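FAD-binding oxidoreductase (Gulosibacter chungangensis, PDB 7PBG) oxidises 4-ethylphenol and probably related 4-alkylphenols by dehydrogenation to vinylphenols, using a covalently bound FAD. Local coordinates at residues His395-Pro400 with Ile441-Tyr446; Lys411-Thr416 with Tyr427-Ile432. All blocks are in the same frame, centred on the assembly; numbering follows the deposited sequence.

Contact 1 of 2, residues His395-Pro400 with Ile441-Tyr446. With FAD (flavin-adenine dinucleotide), chain C.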
loop_
_atom_site.group_PDB
_atom_site.type_symbol
_atom_site.label_atom_id
_atom_site.label_comp_id
_atom_site.label_asym_id
_atom_site.label_seq_id
_atom_site.Cartn_x
_atom_site.Cartn_y
_atom_site.Cartn_z
ATOM N N HIS A 395 -20.291 -6.870 -21.072
ATOM C CA HIS A 395 -20.391 -5.774 -20.088
ATOM C C HIS A 395 -19.390 -4.674 -20.356
ATOM O O HIS A 395 -18.517 -4.807 -21.220
ATOM C CB HIS A 395 -20.344 -6.394 -18.677
ATOM C CG HIS A 395 -19.129 -7.192 -18.415
ATOM N ND1 HIS A 395 -17.848 -6.728 -18.611
ATOM C CD2 HIS A 395 -19.004 -8.426 -17.901
ATOM C CE1 HIS A 395 -16.999 -7.691 -18.341
ATOM N NE2 HIS A 395 -17.671 -8.703 -17.814
ATOM N N PHE A 396 -19.570 -3.605 -19.578
ATOM C CA PHE A 396 -18.903 -2.299 -19.737
ATOM C C PHE A 396 -19.084 -1.571 -18.423
ATOM O O PHE A 396 -20.124 -1.000 -18.211
ATOM C CB PHE A 396 -19.524 -1.620 -20.952
ATOM C CG PHE A 396 -18.928 -0.310 -21.395
ATOM C CD1 PHE A 396 -17.750 -0.281 -22.103
ATOM C CD2 PHE A 396 -19.549 0.900 -21.093
ATOM C CE1 PHE A 396 -17.201 0.916 -22.533
ATOM C CE2 PHE A 396 -19.010 2.091 -21.530
ATOM C CZ PHE A 396 -17.843 2.107 -22.248
ATOM N N PHE A 397 -18.077 -1.641 -17.543
ATOM C CA PHE A 397 -18.280 -1.369 -16.105
ATOM C C PHE A 397 -18.411 0.137 -15.846
ATOM O O PHE A 397 -17.629 0.914 -16.371
ATOM C CB PHE A 397 -17.138 -1.941 -15.259
ATOM C CG PHE A 397 -17.209 -3.427 -15.121
ATOM C CD1 PHE A 397 -18.161 -4.024 -14.300
ATOM C CD2 PHE A 397 -16.301 -4.228 -15.780
ATOM C CE1 PHE A 397 -18.251 -5.405 -14.215
ATOM C CE2 PHE A 397 -16.365 -5.613 -15.677
ATOM C CZ PHE A 397 -17.333 -6.193 -14.864
ATOM N N TYR A 398 -19.371 0.479 -15.022
ATOM C CA TYR A 398 -19.438 1.765 -14.273
ATOM C C TYR A 398 -19.298 1.414 -12.804
ATOM O O TYR A 398 -20.259 0.874 -12.228
ATOM C CB TYR A 398 -20.753 2.462 -14.549
ATOM C CG TYR A 398 -21.025 3.662 -13.672
ATOM C CD1 TYR A 398 -20.261 4.806 -13.795
ATOM C CD2 TYR A 398 -22.035 3.640 -12.729
ATOM C CE1 TYR A 398 -20.459 5.886 -12.959
ATOM C CE2 TYR A 398 -22.282 4.746 -11.929
ATOM C CZ TYR A 398 -21.473 5.861 -12.028
ATOM O OH TYR A 398 -21.666 6.959 -11.237
ATOM N N ALA A 399 -18.153 1.722 -12.190
ATOM C CA ALA A 399 -17.901 1.259 -10.799
ATOM C C ALA A 399 -17.386 2.394 -9.920
ATOM O O ALA A 399 -16.201 2.443 -9.624
ATOM C CB ALA A 399 -16.967 0.107 -10.840
ATOM N N PRO A 400 -18.253 3.330 -9.517
ATOM C CA PRO A 400 -17.784 4.400 -8.660
ATOM C C PRO A 400 -17.590 4.005 -7.200
ATOM O O PRO A 400 -18.283 3.166 -6.663
ATOM C CB PRO A 400 -18.885 5.443 -8.736
ATOM C CG PRO A 400 -20.138 4.640 -9.007
ATOM C CD PRO A 400 -19.662 3.496 -9.907
ATOM N N ILE A 441 -20.915 -1.393 -8.125
ATOM C CA ILE A 441 -20.527 -2.025 -9.412
ATOM C C ILE A 441 -21.777 -2.159 -10.295
ATOM O O ILE A 441 -22.715 -2.861 -9.933
ATOM C CB ILE A 441 -19.884 -3.397 -9.188
ATOM C CG1 ILE A 441 -18.766 -3.378 -8.127
ATOM C CG2 ILE A 441 -19.443 -3.925 -10.529
ATOM C CD1 ILE A 441 -17.790 -2.237 -8.241
ATOM N N CYS A 442 -21.839 -1.378 -11.356
ATOM C CA CYS A 442 -22.881 -1.440 -12.401
ATOM C C CYS A 442 -22.289 -2.254 -13.532
ATOM O O CYS A 442 -21.340 -1.788 -14.212
ATOM C CB CYS A 442 -23.297 -0.048 -12.827
ATOM S SG CYS A 442 -24.347 -0.061 -14.293
ATOM N N LEU A 443 -22.748 -3.479 -13.635
ATOM C CA LEU A 443 -22.374 -4.403 -14.722
ATOM C C LEU A 443 -23.555 -4.417 -15.668
ATOM O O LEU A 443 -24.574 -5.083 -15.409
ATOM C CB LEU A 443 -22.095 -5.758 -14.101
ATOM C CG LEU A 443 -21.487 -6.807 -15.016
ATOM C CD1 LEU A 443 -20.940 -7.953 -14.167
ATOM C CD2 LEU A 443 -22.473 -7.321 -16.048
ATOM N N PRO A 444 -23.515 -3.636 -16.754
ATOM C CA PRO A 444 -24.596 -3.687 -17.716
ATOM C C PRO A 444 -24.376 -4.899 -18.625
ATOM O O PRO A 444 -23.214 -5.291 -18.798
ATOM C CB PRO A 444 -24.398 -2.425 -18.539
ATOM C CG PRO A 444 -22.890 -2.237 -18.534
ATOM C CD PRO A 444 -22.462 -2.694 -17.155
ATOM N N LEU A 445 -25.456 -5.475 -19.122
ATOM C CA LEU A 445 -25.396 -6.486 -20.197
ATOM C C LEU A 445 -26.011 -5.901 -21.454
ATOM O O LEU A 445 -27.173 -5.459 -21.435
ATOM C CB LEU A 445 -26.074 -7.763 -19.741
ATOM C CG LEU A 445 -25.314 -8.497 -18.653
ATOM C CD1 LEU A 445 -26.076 -9.737 -18.235
ATOM C CD2 LEU A 445 -23.896 -8.889 -19.104
ATOM N N TYR A 446 -25.189 -5.813 -22.475
ATOM C CA TYR A 446 -25.623 -5.311 -23.803
ATOM C C TYR A 446 -25.206 -6.290 -24.893
ATOM O O TYR A 446 -24.377 -7.158 -24.673
ATOM C CB TYR A 446 -25.054 -3.911 -24.055
ATOM C CG TYR A 446 -23.581 -3.874 -24.324
ATOM C CD1 TYR A 446 -23.107 -3.640 -25.601
ATOM C CD2 TYR A 446 -22.643 -4.116 -23.331
ATOM C CE1 TYR A 446 -21.752 -3.632 -25.880
ATOM C CE2 TYR A 446 -21.286 -4.131 -23.598
ATOM C CZ TYR A 446 -20.832 -3.884 -24.877
ATOM O OH TYR A 446 -19.503 -3.927 -25.194
HETATM P PA FAD C . -4.682 -8.091 -18.402
HETATM O O1A FAD C . -5.694 -7.827 -19.470
HETATM O O2A FAD C . -3.493 -8.958 -18.734
HETATM O O5B FAD C . -4.139 -6.707 -17.901
HETATM C C5B FAD C . -5.005 -5.611 -17.637
HETATM C C4B FAD C . -4.218 -4.343 -17.857
HETATM O O4B FAD C . -3.125 -4.243 -16.898
HETATM C C3B FAD C . -3.525 -4.207 -19.222
HETATM O O3B FAD C . -4.429 -3.737 -20.219
HETATM C C2B FAD C . -2.340 -3.283 -18.900
HETATM O O2B FAD C . -2.787 -1.940 -18.879
HETATM C C1B FAD C . -1.936 -3.780 -17.516
HETATM N N9A FAD C . -0.978 -4.854 -17.519
HETATM C C8A FAD C . -1.257 -6.176 -17.370
HETATM N N7A FAD C . -0.184 -6.911 -17.391
HETATM C C5A FAD C . 0.849 -6.036 -17.628
HETATM C C6A FAD C . 2.233 -6.218 -17.705
HETATM N N6A FAD C . 2.818 -7.421 -17.648
HETATM N N1A FAD C . 2.985 -5.117 -17.932
HETATM C C2A FAD C . 2.373 -3.906 -17.991
HETATM N N3A FAD C . 1.082 -3.616 -17.895
HETATM C C4A FAD C . 0.366 -4.745 -17.712
HETATM N N1 FAD C . -12.185 -7.781 -12.125
HETATM C C2 FAD C . -11.819 -7.827 -10.856
HETATM O O2 FAD C . -10.761 -7.268 -10.467
HETATM N N3 FAD C . -12.511 -8.544 -9.950
HETATM C C4 FAD C . -13.676 -9.189 -10.255
HETATM O O4 FAD C . -14.234 -9.895 -9.394
HETATM C C4X FAD C . -14.124 -9.129 -11.561
HETATM N N5 FAD C . -15.247 -9.732 -11.848
HETATM C C5X FAD C . -15.661 -9.667 -13.156
HETATM C C6 FAD C . -16.850 -10.328 -13.495
HETATM C C7 FAD C . -17.316 -10.365 -14.795
HETATM C C7M FAD C . -18.598 -11.108 -15.111
HETATM C C8 FAD C . -16.558 -9.726 -15.799
HETATM C C8M FAD C . -17.023 -9.738 -17.224
HETATM C C9 FAD C . -15.405 -9.043 -15.472
HETATM C C9A FAD C . -14.913 -9.005 -14.154
HETATM N N10 FAD C . -13.722 -8.376 -13.801
HETATM C C10 FAD C . -13.281 -8.429 -12.487
HETATM C "C1'" FAD C . -12.841 -7.733 -14.810
HETATM C "C2'" FAD C . -11.801 -8.691 -15.412
HETATM O "O2'" FAD C . -12.402 -9.993 -15.728
HETATM C "C3'" FAD C . -10.594 -9.007 -14.504
HETATM O "O3'" FAD C . -10.138 -7.833 -13.878
HETATM C "C4'" FAD C . -9.404 -9.684 -15.196
HETATM O "O4'" FAD C . -8.621 -10.407 -14.232
HETATM C "C5'" FAD C . -8.544 -8.677 -15.910
HETATM O "O5'" FAD C . -7.914 -9.240 -17.069
HETATM P P FAD C . -6.461 -9.896 -16.993
HETATM O O1P FAD C . -6.296 -10.802 -18.176
HETATM O O2P FAD C . -6.334 -10.485 -15.625
HETATM O O3P FAD C . -5.462 -8.653 -17.116
#
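Phe-397 meets the flavin edge-on, CZ 3.5 Å from C9 of FAD, and its CE1 packs 3.6 Å from CG of Leu-443, the two side chains side by side and pointing the same way. The strands here are antiparallel neighbours in the sheet of the FAD-linked oxidase C-terminal domain; His-395 and Phe-397 face the flavin, Tyr-398 the other side. CZ of Phe-397 also sits over the centre of one face of the His-395 imidazole. Tyr-398 has CD of Pro-400 over one face and CB of Cys-442 at its edge, in plane. Tyr-446 turns its ring edge to the His-395 carbonyl, CE2 nearest to O, while its OH is hydrogen-bonded to Pro-46 O. Backbone pairing comes down to one bridge: Tyr-398 N donates to Cys-442 O at 3.1 Å in the carbonyl plane, and Cys-442 N returns a bond of 2.9 Å to Tyr-398 O, tilted from that carbonyl's plane. Pro-444 has no N-H to give, and its CG packs at 3.0 Å against Phe-396 O. Pro-444 O takes a CA-H...O contact from His-395 CA. With chi1 at 58°, the His-395 ring stands between its own backbone N and carbonyl carbon, and NE2 is joined covalently to C8M of FAD at 1.4 Å.

Contact 2 of 2, residues Lys411-Thr416 with Tyr427-Ile432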
loop_
_atom_site.group_PDB
_atom_site.type_symbol
_atom_site.label_atom_id
_atom_site.label_comp_id
_atom_site.label_asym_id
_atom_site.label_seq_id
_atom_site.Cartn_x
_atom_site.Cartn_y
_atom_site.Cartn_z
ATOM N N LYS A 411 -30.048 5.451 -3.594
ATOM C CA LYS A 411 -30.267 6.498 -4.619
ATOM C C LYS A 411 -29.475 6.126 -5.862
ATOM O O LYS A 411 -30.036 6.234 -6.981
ATOM C CB LYS A 411 -29.904 7.913 -4.154
ATOM N N GLN A 412 -28.217 5.718 -5.713
ATOM C CA GLN A 412 -27.409 5.228 -6.844
ATOM C C GLN A 412 -28.144 4.093 -7.548
ATOM O O GLN A 412 -28.238 4.122 -8.784
ATOM C CB GLN A 412 -26.057 4.720 -6.377
ATOM C CG GLN A 412 -25.096 5.840 -6.097
ATOM C CD GLN A 412 -23.689 5.350 -6.317
ATOM O OE1 GLN A 412 -23.231 5.210 -7.462
ATOM N NE2 GLN A 412 -23.021 5.064 -5.221
ATOM N N TYR A 413 -28.656 3.118 -6.802
ATOM C CA TYR A 413 -29.415 1.996 -7.404
ATOM C C TYR A 413 -30.599 2.524 -8.215
ATOM O O TYR A 413 -30.740 2.140 -9.388
ATOM C CB TYR A 413 -29.957 1.023 -6.358
ATOM C CG TYR A 413 -30.607 -0.210 -6.934
ATOM C CD1 TYR A 413 -29.860 -1.083 -7.688
ATOM C CD2 TYR A 413 -31.950 -0.522 -6.751
ATOM C CE1 TYR A 413 -30.381 -2.260 -8.213
ATOM C CE2 TYR A 413 -32.492 -1.695 -7.292
ATOM C CZ TYR A 413 -31.700 -2.591 -7.998
ATOM O OH TYR A 413 -32.140 -3.808 -8.517
ATOM N N GLU A 414 -31.467 3.326 -7.590
ATOM C CA GLU A 414 -32.705 3.840 -8.249
ATOM C C GLU A 414 -32.320 4.656 -9.482
ATOM O O GLU A 414 -32.917 4.459 -10.518
ATOM C CB GLU A 414 -33.571 4.644 -7.271
ATOM C CG GLU A 414 -34.284 3.737 -6.271
ATOM C CD GLU A 414 -35.198 2.677 -6.888
ATOM O OE1 GLU A 414 -35.351 1.568 -6.278
ATOM O OE2 GLU A 414 -35.768 2.952 -7.977
ATOM N N ASP A 415 -31.345 5.541 -9.368
ATOM C CA ASP A 415 -30.905 6.376 -10.509
ATOM C C ASP A 415 -30.379 5.471 -11.627
ATOM O O ASP A 415 -30.617 5.785 -12.808
ATOM C CB ASP A 415 -29.817 7.369 -10.100
ATOM C CG ASP A 415 -30.321 8.544 -9.256
ATOM O OD1 ASP A 415 -31.531 8.715 -9.144
ATOM O OD2 ASP A 415 -29.481 9.276 -8.726
ATOM N N THR A 416 -29.578 4.458 -11.297
ATOM C CA THR A 416 -28.935 3.609 -12.332
ATOM C C THR A 416 -30.011 2.731 -12.979
ATOM O O THR A 416 -29.926 2.511 -14.164
ATOM C CB THR A 416 -27.733 2.849 -11.766
ATOM O OG1 THR A 416 -26.801 3.771 -11.216
ATOM C CG2 THR A 416 -26.983 2.008 -12.779
ATOM N N TYR A 427 -29.308 -4.250 -15.969
ATOM C CA TYR A 427 -28.484 -3.714 -14.856
ATOM C C TYR A 427 -28.237 -4.777 -13.818
ATOM O O TYR A 427 -29.152 -5.129 -13.093
ATOM C CB TYR A 427 -29.227 -2.526 -14.246
ATOM C CG TYR A 427 -28.626 -1.907 -13.025
ATOM C CD1 TYR A 427 -27.255 -1.930 -12.752
ATOM C CD2 TYR A 427 -29.460 -1.220 -12.164
ATOM C CE1 TYR A 427 -26.733 -1.356 -11.606
ATOM C CE2 TYR A 427 -28.948 -0.614 -11.040
ATOM C CZ TYR A 427 -27.593 -0.656 -10.772
ATOM O OH TYR A 427 -27.189 -0.014 -9.645
ATOM N N LEU A 428 -27.012 -5.272 -13.773
ATOM C CA LEU A 428 -26.547 -6.192 -12.736
ATOM C C LEU A 428 -25.767 -5.336 -11.742
ATOM O O LEU A 428 -24.905 -4.554 -12.164
ATOM C CB LEU A 428 -25.697 -7.290 -13.365
ATOM C CG LEU A 428 -26.496 -8.370 -14.093
ATOM C CD1 LEU A 428 -27.319 -7.822 -15.252
ATOM C CD2 LEU A 428 -25.534 -9.440 -14.575
ATOM N N ALA A 429 -26.119 -5.436 -10.476
ATOM C CA ALA A 429 -25.634 -4.470 -9.476
ATOM C C ALA A 429 -24.960 -5.234 -8.362
ATOM O O ALA A 429 -25.503 -6.272 -7.905
ATOM C CB ALA A 429 -26.756 -3.610 -8.960
ATOM N N GLN A 430 -23.804 -4.748 -7.936
ATOM C CA GLN A 430 -23.227 -5.220 -6.671
ATOM C C GLN A 430 -22.847 -3.976 -5.867
ATOM O O GLN A 430 -22.367 -2.994 -6.442
ATOM C CB GLN A 430 -22.127 -6.196 -7.047
ATOM C CG GLN A 430 -21.442 -6.884 -5.882
ATOM C CD GLN A 430 -20.824 -8.143 -6.428
ATOM O OE1 GLN A 430 -21.514 -9.131 -6.712
ATOM N NE2 GLN A 430 -19.541 -8.081 -6.695
ATOM N N PHE A 431 -23.030 -4.039 -4.571
ATOM C CA PHE A 431 -22.489 -3.002 -3.667
ATOM C C PHE A 431 -21.575 -3.712 -2.690
ATOM O O PHE A 431 -21.872 -4.813 -2.269
ATOM C CB PHE A 431 -23.580 -2.255 -2.921
ATOM C CG PHE A 431 -24.395 -1.308 -3.753
ATOM C CD1 PHE A 431 -24.062 0.042 -3.842
ATOM C CD2 PHE A 431 -25.434 -1.798 -4.507
ATOM C CE1 PHE A 431 -24.816 0.885 -4.638
ATOM C CE2 PHE A 431 -26.177 -0.950 -5.310
ATOM C CZ PHE A 431 -25.879 0.393 -5.355
ATOM N N ILE A 432 -20.439 -3.093 -2.399
ATOM C CA ILE A 432 -19.441 -3.670 -1.449
ATOM C C ILE A 432 -18.978 -2.511 -0.566
ATOM O O ILE A 432 -18.584 -1.451 -1.130
ATOM C CB ILE A 432 -18.268 -4.313 -2.208
ATOM C CG1 ILE A 432 -18.688 -5.447 -3.142
ATOM C CG2 ILE A 432 -17.196 -4.762 -1.222
ATOM C CD1 ILE A 432 -17.621 -5.808 -4.148
#
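Thr-416 and Tyr-427 cross at about a right angle, and the threonine methyl comes down over one face of the tyrosine ring. CG2 of Thr-416 lies 3.6 Å from the centroid of the Tyr-427 ring and 19° off its normal, a CH-pi contact displaced toward the phenol end, where CZ is nearest. The threonine is fixed in this pose from behind: OG1 donates to Gln-412 O at 2.8 Å, one turn back in the helix. That carbonyl also accepts from Thr-416 N, the two donors reaching it from opposite faces of its plane. With CG2 anti to the backbone N, the methyl is directed at the strand while the hydroxyl turns back to the helix.

Tyr-413 approaches the same ring differently. CG anti to the backbone N (chi1 -174°) carries its ring out from the helix to reach the strand, where it crosses Tyr-427 obliquely, planes 36° apart, with CD1 3.5 Å from CE2 of Tyr-427. Ala-429 CB sits at the edge of the Tyr-413 ring, close to its plane, 3.9 Å from CE1. Phe-431 turns its own edge to the helix, its CZ 4.2 Å from CB of Tyr-413. The polar ends are tied off elsewhere: Tyr-427 OH and Gln-412 OE1 both bond to His-440, and Tyr-413 OH to Asn-280. An alanine in place of Tyr-427 would probably leave the Thr-416 methyl and the CD1 side of Tyr-413 facing a gap and deprive His-440 NE2 of its hydroxyl partner.

The helix runs nearly antiparallel to the strand, with the axes 10.4 Å apart. Such an apolar and aromatic layer is typical of alpha/beta packing, here a helix laid on one face of the antiparallel sheet in the FAD-linked oxidase C-terminal domain.

In the fold
From the N terminus, the chain first reaches strand 393-402, which carries the flavin-linked part of contact 1, then helix 406-422, strand 426-433 and strand 438-447. Contact 2 closes the short inner loop, 411-416 back onto 427-432, and lies wholly within the longer loop that contact 1 closes when 441-446 returns beside 395-400. The two do not cross. Strands 426-433 and 438-447 are neighbours in one sheet, and probable hydrogen bonds join the contacts: Ile-441 N to Gln-430 O and Leu-443 N to Leu-428 O. Cys-442 SG also packs on Thr-416 CG2. Together they tie the helix through two strands to the strand holding FAD, their centres 10 Å apart.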